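PDB 6NST: branched-chain-amino-acid aminotransferase from Pseudomonas aeruginosa, which probably catalyses the pyridoxal 5'-phosphate-dependent exchange of amino groups between leucine, isoleucine or valine and 2-oxoglutarate. Local coordinates for residues A[134-139]-A[260-265]; A[141-146]-A[178-183]; A[196-201]-A[252-257]. The protein carries 1 engineered substitution. All blocks are in the same frame, centred on the assembly; numbering follows the deposited sequence.

Contact 1: residues A[134-139]-A[260-265]; sequences EALQQG and EVTPIR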
# COMPACT_ATOMS: atom_id res chain seq x y z
N GLU A 134 32.33 -17.60 17.19
CA GLU A 134 33.07 -16.51 16.58
C GLU A 134 32.14 -15.39 16.13
O GLU A 134 32.51 -14.21 16.20
CB GLU A 134 33.89 -17.02 15.39
CG GLU A 134 34.84 -18.15 15.72
CD GLU A 134 36.00 -17.71 16.60
OE1 GLU A 134 36.29 -16.50 16.64
OE2 GLU A 134 36.61 -18.58 17.25
N ALA A 135 30.94 -15.73 15.67
CA ALA A 135 29.94 -14.74 15.31
C ALA A 135 29.33 -14.05 16.52
O ALA A 135 28.65 -13.03 16.36
CB ALA A 135 28.84 -15.39 14.48
N LEU A 136 29.56 -14.57 17.73
CA LEU A 136 28.94 -14.02 18.92
C LEU A 136 29.73 -12.85 19.50
O LEU A 136 29.17 -12.07 20.28
CB LEU A 136 28.79 -15.12 19.97
CG LEU A 136 27.91 -14.89 21.20
CD1 LEU A 136 26.48 -14.53 20.81
CD2 LEU A 136 27.93 -16.13 22.07
N GLN A 137 31.00 -12.69 19.12
CA GLN A 137 31.84 -11.64 19.66
C GLN A 137 32.49 -10.77 18.60
O GLN A 137 33.17 -9.79 18.95
CB GLN A 137 32.94 -12.23 20.56
CG GLN A 137 32.40 -13.02 21.75
CD GLN A 137 33.50 -13.61 22.61
OE1 GLN A 137 34.67 -13.59 22.24
NE2 GLN A 137 33.12 -14.13 23.77
N GLN A 138 32.30 -11.08 17.31
CA GLN A 138 32.93 -10.32 16.24
C GLN A 138 31.94 -9.70 15.25
O GLN A 138 32.30 -8.75 14.56
CB GLN A 138 33.91 -11.20 15.46
CG GLN A 138 35.06 -11.72 16.32
CD GLN A 138 35.87 -12.80 15.63
OE1 GLN A 138 35.49 -13.30 14.57
NE2 GLN A 138 37.00 -13.16 16.23
N GLY A 139 30.72 -10.21 15.17
CA GLY A 139 29.73 -9.63 14.29
C GLY A 139 29.47 -10.51 13.08
O GLY A 139 30.36 -11.22 12.59
N GLU A 260 20.53 -15.06 21.22
CA GLU A 260 20.92 -14.29 22.40
C GLU A 260 21.13 -12.83 22.02
O GLU A 260 20.17 -12.11 21.73
CB GLU A 260 22.17 -14.89 23.04
CG GLU A 260 22.09 -16.41 23.16
CD GLU A 260 23.21 -17.00 23.98
OE1 GLU A 260 23.21 -16.81 25.21
OE2 GLU A 260 24.10 -17.66 23.39
N VAL A 261 22.38 -12.37 22.02
CA VAL A 261 22.74 -11.03 21.54
C VAL A 261 23.85 -11.23 20.51
O VAL A 261 24.99 -11.52 20.87
CB VAL A 261 23.19 -10.10 22.67
CG1 VAL A 261 23.55 -8.73 22.10
CG2 VAL A 261 22.10 -9.97 23.72
N THR A 262 23.51 -11.08 19.23
CA THR A 262 24.47 -11.28 18.16
C THR A 262 24.81 -9.94 17.52
O THR A 262 23.93 -9.30 16.92
CB THR A 262 23.92 -12.24 17.11
OG1 THR A 262 23.71 -13.53 17.71
CG2 THR A 262 24.88 -12.38 15.94
N PRO A 263 26.05 -9.46 17.61
CA PRO A 263 26.40 -8.18 17.00
C PRO A 263 26.32 -8.23 15.49
O PRO A 263 26.46 -9.29 14.87
CB PRO A 263 27.83 -7.93 17.47
CG PRO A 263 28.01 -8.82 18.67
CD PRO A 263 27.16 -10.02 18.40
N ILE A 264 26.10 -7.07 14.89
CA ILE A 264 26.00 -6.91 13.44
C ILE A 264 27.10 -5.95 13.01
O ILE A 264 27.08 -4.77 13.40
CB ILE A 264 24.63 -6.38 13.01
CG1 ILE A 264 23.52 -7.35 13.43
CG2 ILE A 264 24.60 -6.14 11.51
CD1 ILE A 264 22.12 -6.76 13.30
N ARG A 265 28.04 -6.43 12.21
CA ARG A 265 29.15 -5.59 11.78
C ARG A 265 28.95 -4.99 10.40
O ARG A 265 29.59 -3.98 10.09
CB ARG A 265 30.46 -6.39 11.80
CG ARG A 265 30.50 -7.57 10.86
CD ARG A 265 31.86 -8.24 10.89
NE ARG A 265 31.89 -9.44 10.07
CZ ARG A 265 32.20 -9.46 8.78
NH1 ARG A 265 32.52 -8.33 8.16
NH2 ARG A 265 32.20 -10.60 8.11
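Leu136 and Pro263 carry most of the van der Waals contact, packing on backbone carbonyls where the short helix 134-138 packs across strand 262-265. The axes of these two pieces come within 6.2 Å and make an angle of 64°. The CB of Leu136 points away from the strand. Its CG is anti to the backbone N (chi1 -167°), and this swings the isobutyl end back, so that Leu136 CD1 rests 3.4 Å from Val261 O. Pro263 turns CD and CG to the helix: Pro263 CD lies 3.4 Å from Leu136 O and also reaches Ala135 O. The methyl CG2 of Thr262 sits alongside, 3.8 Å from Ala135 O. The hydroxyl of Thr262 has another partner and bonds to Ala259 O.

The polar contacts gather where the helix ends. Gly139 leaves the helix with a positive phi of 107°, a conformation suited to a residue without a CB. The strand passes close here, and Gly139 CA makes a CA-H...O contact of 3.3 Å with Pro263 O. From CG to NE the Arg265 chain is extended and runs past Gly139. Arg265 NE gives a weak hydrogen bond to Gly139 O (3.4 Å). That oxygen lies at the edge of the guanidinium, in its plane. The aliphatic Arg265 CD packs 3.7 Å from Gln138 O.

Gln285 of helix 279-292 ties the two segments together, because its NE2 bonds to both Leu136 O and Val261 O. Phe289 of that helix also packs on Leu136. Beyond Gly139 the chain enters strand 140-145, which runs parallel to strand 262-267. On its other edge strand 262-267 pairs antiparallel with strand 251-256.

Contact 2: residues A[141-146]-A[178-183]; sequences KVRTSS and GGADEA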
# COMPACT_ATOMS: atom_id res chain seq x y z
N LYS A 141 27.50 -10.88 9.06
CA LYS A 141 27.13 -10.16 7.85
C LYS A 141 25.62 -10.24 7.66
O LYS A 141 25.02 -11.30 7.84
CB LYS A 141 27.83 -10.74 6.62
CG LYS A 141 29.32 -10.45 6.54
CD LYS A 141 29.91 -11.05 5.26
CE LYS A 141 29.18 -10.55 4.02
NZ LYS A 141 29.74 -11.11 2.76
N VAL A 142 25.02 -9.12 7.27
CA VAL A 142 23.57 -9.02 7.11
C VAL A 142 23.26 -8.43 5.75
O VAL A 142 23.84 -7.42 5.35
CB VAL A 142 22.94 -8.17 8.24
CG1 VAL A 142 21.46 -7.97 7.98
CG2 VAL A 142 23.16 -8.84 9.58
N ARG A 143 22.33 -9.07 5.03
CA ARG A 143 21.80 -8.54 3.78
C ARG A 143 20.31 -8.30 3.94
O ARG A 143 19.60 -9.14 4.50
CB ARG A 143 22.06 -9.51 2.62
CG ARG A 143 23.52 -9.59 2.20
CD ARG A 143 23.72 -10.61 1.09
NE ARG A 143 23.09 -10.19 -0.16
CZ ARG A 143 23.64 -9.35 -1.03
NH1 ARG A 143 24.84 -8.83 -0.79
NH2 ARG A 143 22.99 -9.03 -2.15
N THR A 144 19.84 -7.15 3.47
CA THR A 144 18.41 -6.86 3.51
C THR A 144 17.66 -7.82 2.60
O THR A 144 18.03 -8.00 1.43
CB THR A 144 18.15 -5.41 3.10
OG1 THR A 144 18.88 -4.53 3.96
CG2 THR A 144 16.66 -5.10 3.21
N SER A 145 16.61 -8.43 3.13
CA SER A 145 15.86 -9.43 2.38
C SER A 145 15.00 -8.78 1.30
O SER A 145 14.38 -7.74 1.53
CB SER A 145 14.97 -10.25 3.32
OG SER A 145 14.12 -11.12 2.60
N SER A 146 14.97 -9.41 0.12
CA SER A 146 14.06 -8.99 -0.93
C SER A 146 12.64 -9.50 -0.70
O SER A 146 11.72 -9.08 -1.42
CB SER A 146 14.56 -9.48 -2.30
OG SER A 146 14.44 -10.89 -2.41
N GLY A 178 23.63 -15.16 -0.76
CA GLY A 178 24.28 -13.91 -1.09
C GLY A 178 25.57 -13.65 -0.34
O GLY A 178 26.18 -12.59 -0.53
N GLY A 179 26.01 -14.58 0.50
CA GLY A 179 27.26 -14.45 1.23
C GLY A 179 27.13 -13.98 2.66
O GLY A 179 28.16 -13.86 3.34
N ALA A 180 25.92 -13.73 3.15
CA ALA A 180 25.71 -13.21 4.49
C ALA A 180 25.32 -14.32 5.45
O ALA A 180 25.12 -15.48 5.07
CB ALA A 180 24.64 -12.12 4.48
N ASP A 181 25.21 -13.96 6.72
CA ASP A 181 24.79 -14.87 7.77
C ASP A 181 23.33 -14.71 8.15
O ASP A 181 22.72 -15.67 8.65
CB ASP A 181 25.64 -14.68 9.03
CG ASP A 181 27.11 -14.75 8.74
OD1 ASP A 181 27.53 -15.70 8.05
OD2 ASP A 181 27.85 -13.85 9.19
N GLU A 182 22.75 -13.53 7.94
CA GLU A 182 21.39 -13.27 8.36
C GLU A 182 20.77 -12.25 7.42
O GLU A 182 21.48 -11.53 6.71
CB GLU A 182 21.34 -12.79 9.82
CG GLU A 182 19.97 -12.83 10.48
CD GLU A 182 19.27 -14.17 10.30
OE1 GLU A 182 18.57 -14.35 9.28
OE2 GLU A 182 19.44 -15.05 11.17
N ALA A 183 19.45 -12.22 7.40
CA ALA A 183 18.69 -11.26 6.61
C ALA A 183 18.07 -10.21 7.53
O ALA A 183 17.82 -10.46 8.71
CB ALA A 183 17.60 -11.96 5.80
O HOH W 1 27.84 -11.16 1.04
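Lys141 and Asp181 exchange two hydrogen bonds. Lys141 N donates to Asp181 OD2 (3.0 Å, 167° at the hydrogen), meeting it from above the carboxylate plane. In return, Asp181 N donates to Lys141 O at 2.9 Å. The same carbonyl, Lys141 O, accepts a second hydrogen bond from Glu182 N at 3.2 Å, so two consecutive amides share one acceptor. Further along, Arg143 N bonds to Glu182 O at 3.1 Å. The parallel bridges are Val142-Glu182 and Arg143-Ala183. The carboxylate of Glu182 turns back on its own strand, and OE1 accepts Ala183 N.

The Lys141 chain bends at chi3 (56°) and brings its ammonium over the turn that ends helix 166-177. Lys141 NZ makes a weak bond to Gly179 O (3.2 Å). It also donates to a water that in turn donates a hydrogen bond to Gly178 O. Gly179, with positive phi, closes the helix as a Schellman motif. Arg143 CG lies 3.6 Å from Ala180 CB, and the Arg143 guanidinium bonds to Glu174 O and Ser177 OG of the second subunit.

These segments close a beta-alpha-beta crossover: strand 140-145, helix 166-177, strand 182-186. The chemistry implies a join made mainly by main-chain amides and carbonyls. Lys141 helps to satisfy the carbonyls at the helix end, while Arg143 carries the contact across to a second subunit.

Contact 3: residues A[196-201]-A[252-257]; sequences SGENIF and AFFTGT. With SO4 (sulfate ion), chain G.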
# COMPACT_ATOMS: atom_id res chain seq x y z
N SER A 196 15.50 -12.50 10.31
CA SER A 196 14.70 -13.65 9.91
C SER A 196 14.01 -14.30 11.10
O SER A 196 12.90 -14.83 10.97
CB SER A 196 15.57 -14.67 9.18
OG SER A 196 14.83 -15.83 8.83
N GLY A 197 14.64 -14.27 12.27
CA GLY A 197 14.04 -14.79 13.48
C GLY A 197 14.55 -14.10 14.73
O GLY A 197 14.51 -14.67 15.82
N GLU A 198 15.04 -12.87 14.57
CA GLU A 198 15.58 -12.09 15.68
C GLU A 198 15.08 -10.66 15.60
O GLU A 198 14.86 -10.13 14.50
CB GLU A 198 17.12 -12.08 15.69
CG GLU A 198 17.79 -13.42 15.47
CD GLU A 198 17.92 -13.78 14.00
OE1 GLU A 198 17.60 -12.93 13.15
OE2 GLU A 198 18.35 -14.92 13.71
N ASN A 199 14.89 -10.04 16.76
CA ASN A 199 14.64 -8.61 16.81
C ASN A 199 15.95 -7.86 16.64
O ASN A 199 17.02 -8.33 17.04
CB ASN A 199 13.97 -8.22 18.12
CG ASN A 199 12.52 -8.66 18.20
OD1 ASN A 199 12.20 -9.73 18.72
ND2 ASN A 199 11.62 -7.82 17.68
N ILE A 200 15.88 -6.68 16.02
CA ILE A 200 17.06 -5.91 15.66
C ILE A 200 17.11 -4.63 16.48
O ILE A 200 16.07 -4.03 16.79
CB ILE A 200 17.09 -5.62 14.14
CG1 ILE A 200 18.44 -5.02 13.74
CG2 ILE A 200 15.95 -4.70 13.74
CD1 ILE A 200 18.69 -5.02 12.24
N PHE A 201 18.32 -4.23 16.86
CA PHE A 201 18.57 -3.00 17.59
C PHE A 201 19.70 -2.24 16.90
O PHE A 201 20.58 -2.85 16.29
CB PHE A 201 18.97 -3.27 19.05
CG PHE A 201 17.85 -3.79 19.91
CD1 PHE A 201 17.42 -5.10 19.80
CD2 PHE A 201 17.25 -2.97 20.86
CE1 PHE A 201 16.40 -5.58 20.61
CE2 PHE A 201 16.23 -3.44 21.66
CZ PHE A 201 15.81 -4.75 21.54
N ALA A 252 24.87 -2.18 16.01
CA ALA A 252 23.67 -2.91 15.64
C ALA A 252 23.81 -4.34 16.12
O ALA A 252 24.90 -4.91 16.06
CB ALA A 252 23.42 -2.87 14.13
N PHE A 253 22.71 -4.92 16.60
CA PHE A 253 22.75 -6.32 17.00
C PHE A 253 21.37 -6.94 16.89
O PHE A 253 20.35 -6.25 16.74
CB PHE A 253 23.30 -6.49 18.43
CG PHE A 253 22.52 -5.77 19.49
CD1 PHE A 253 21.47 -6.39 20.15
CD2 PHE A 253 22.86 -4.47 19.85
CE1 PHE A 253 20.77 -5.73 21.14
CE2 PHE A 253 22.16 -3.81 20.84
CZ PHE A 253 21.11 -4.43 21.48
N PHE A 254 21.35 -8.27 16.95
CA PHE A 254 20.14 -9.07 16.94
C PHE A 254 19.89 -9.65 18.33
O PHE A 254 20.83 -9.94 19.07
CB PHE A 254 20.26 -10.22 15.93
CG PHE A 254 20.03 -9.81 14.50
CD1 PHE A 254 18.94 -9.04 14.14
CD2 PHE A 254 20.91 -10.21 13.51
CE1 PHE A 254 18.72 -8.67 12.83
CE2 PHE A 254 20.71 -9.84 12.19
CZ PHE A 254 19.61 -9.07 11.85
N THR A 255 18.61 -9.81 18.66
CA THR A 255 18.21 -10.47 19.90
C THR A 255 17.24 -11.60 19.58
O THR A 255 16.38 -11.45 18.71
CB THR A 255 17.57 -9.51 20.90
OG1 THR A 255 16.37 -8.95 20.33
CG2 THR A 255 18.53 -8.39 21.26
N GLY A 256 17.39 -12.71 20.28
CA GLY A 256 16.52 -13.85 20.10
C GLY A 256 16.87 -14.92 21.10
O GLY A 256 17.93 -14.89 21.73
N THR A 257 15.95 -15.88 21.26
CA THR A 257 16.18 -16.97 22.19
C THR A 257 17.39 -17.81 21.77
O THR A 257 18.21 -18.18 22.61
CB THR A 257 14.94 -17.85 22.31
OG1 THR A 257 13.85 -17.08 22.82
CG2 THR A 257 15.20 -19.02 23.24
S SO4 G . 12.41 -14.53 21.01
O1 SO4 G . 11.17 -14.48 21.78
O2 SO4 G . 12.85 -15.92 20.89
O3 SO4 G . 12.19 -13.98 19.67
O4 SO4 G . 13.43 -13.75 21.70
O HOH W 2 13.87 -10.81 20.34
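Strands 199-201 and 252-256 run antiparallel, with Asn199-Thr255 and Phe201-Phe253 as hydrogen-bonded pairs and Ile200-Phe254 as the non-hydrogen-bonded pair between them. The shortest of the four backbone bonds joins Thr255 N to Asn199 O (2.7 Å).

Phe201 and Phe253 lie on one face of the sheet. Phe253 has its CG between the backbone N and the carbonyl carbon (chi1 59°), which turns its ring face to Phe201 CB. The CB of Phe201 stands over that ring's face, 3.7 Å from the centroid, as a CH-pi contact. The two ring planes are near parallel, 5° apart, but displaced, with centroids 5.1 Å apart, so the rings barely overlap. Thr255 crosses the far end of Phe201 at about a right angle, and its OG1 meets the ring edge 3.4 Å from CE1.

Phe254 and Ile200 take the other face. Ile200 CD1 touches Phe254 CE1 at 3.7 Å. Glu198 OE1 sits over the centre of the Phe254 ring, while Asn199 O lies at its edge.

A water lies between Asn199 OD1 (2.6 Å), Thr255 OG1 and a sulfate ion, probably from the crystallisation liquor. Asn199 ND2 is taken up by Leu217 O. Thr257 N donates to sulfate O2 at 3.1 Å. Arg61, Ile220 and Thr221 also bind the ion, as is consistent with the cofactor's phosphate site in this family.

Strand 251-256 is flanked by strand 199-204 and by strand 262-267, so it is an inner strand. Helix 220-231 packs on Phe201 through Ile225 and Leu226. On the opposite face Phe254 and Ile200 lie against Ile264 of strand 262-267.

All three contacts reach one mixed sheet, and strand 262-267 joins them. In contact 1 it meets the helix before strand 140-145, its parallel neighbour in contact 2. Its other neighbour is strand 251-256 of contact 3, reached through the probable hydrogen bonds Ile264 N to Ala252 O (2.7 Å) and Thr262 O to Phe254 N (2.8 Å). Contacts 2 and 3 also meet directly: Glu182 OE2 and Glu198 OE2 are 2.8 Å apart, a spacing that may mean one of the two is protonated. Contact 3 is nearest the active site, its Asn199 side chain about 9 Å from that of Lys160, the likely cofactor lysine, here without cofactor.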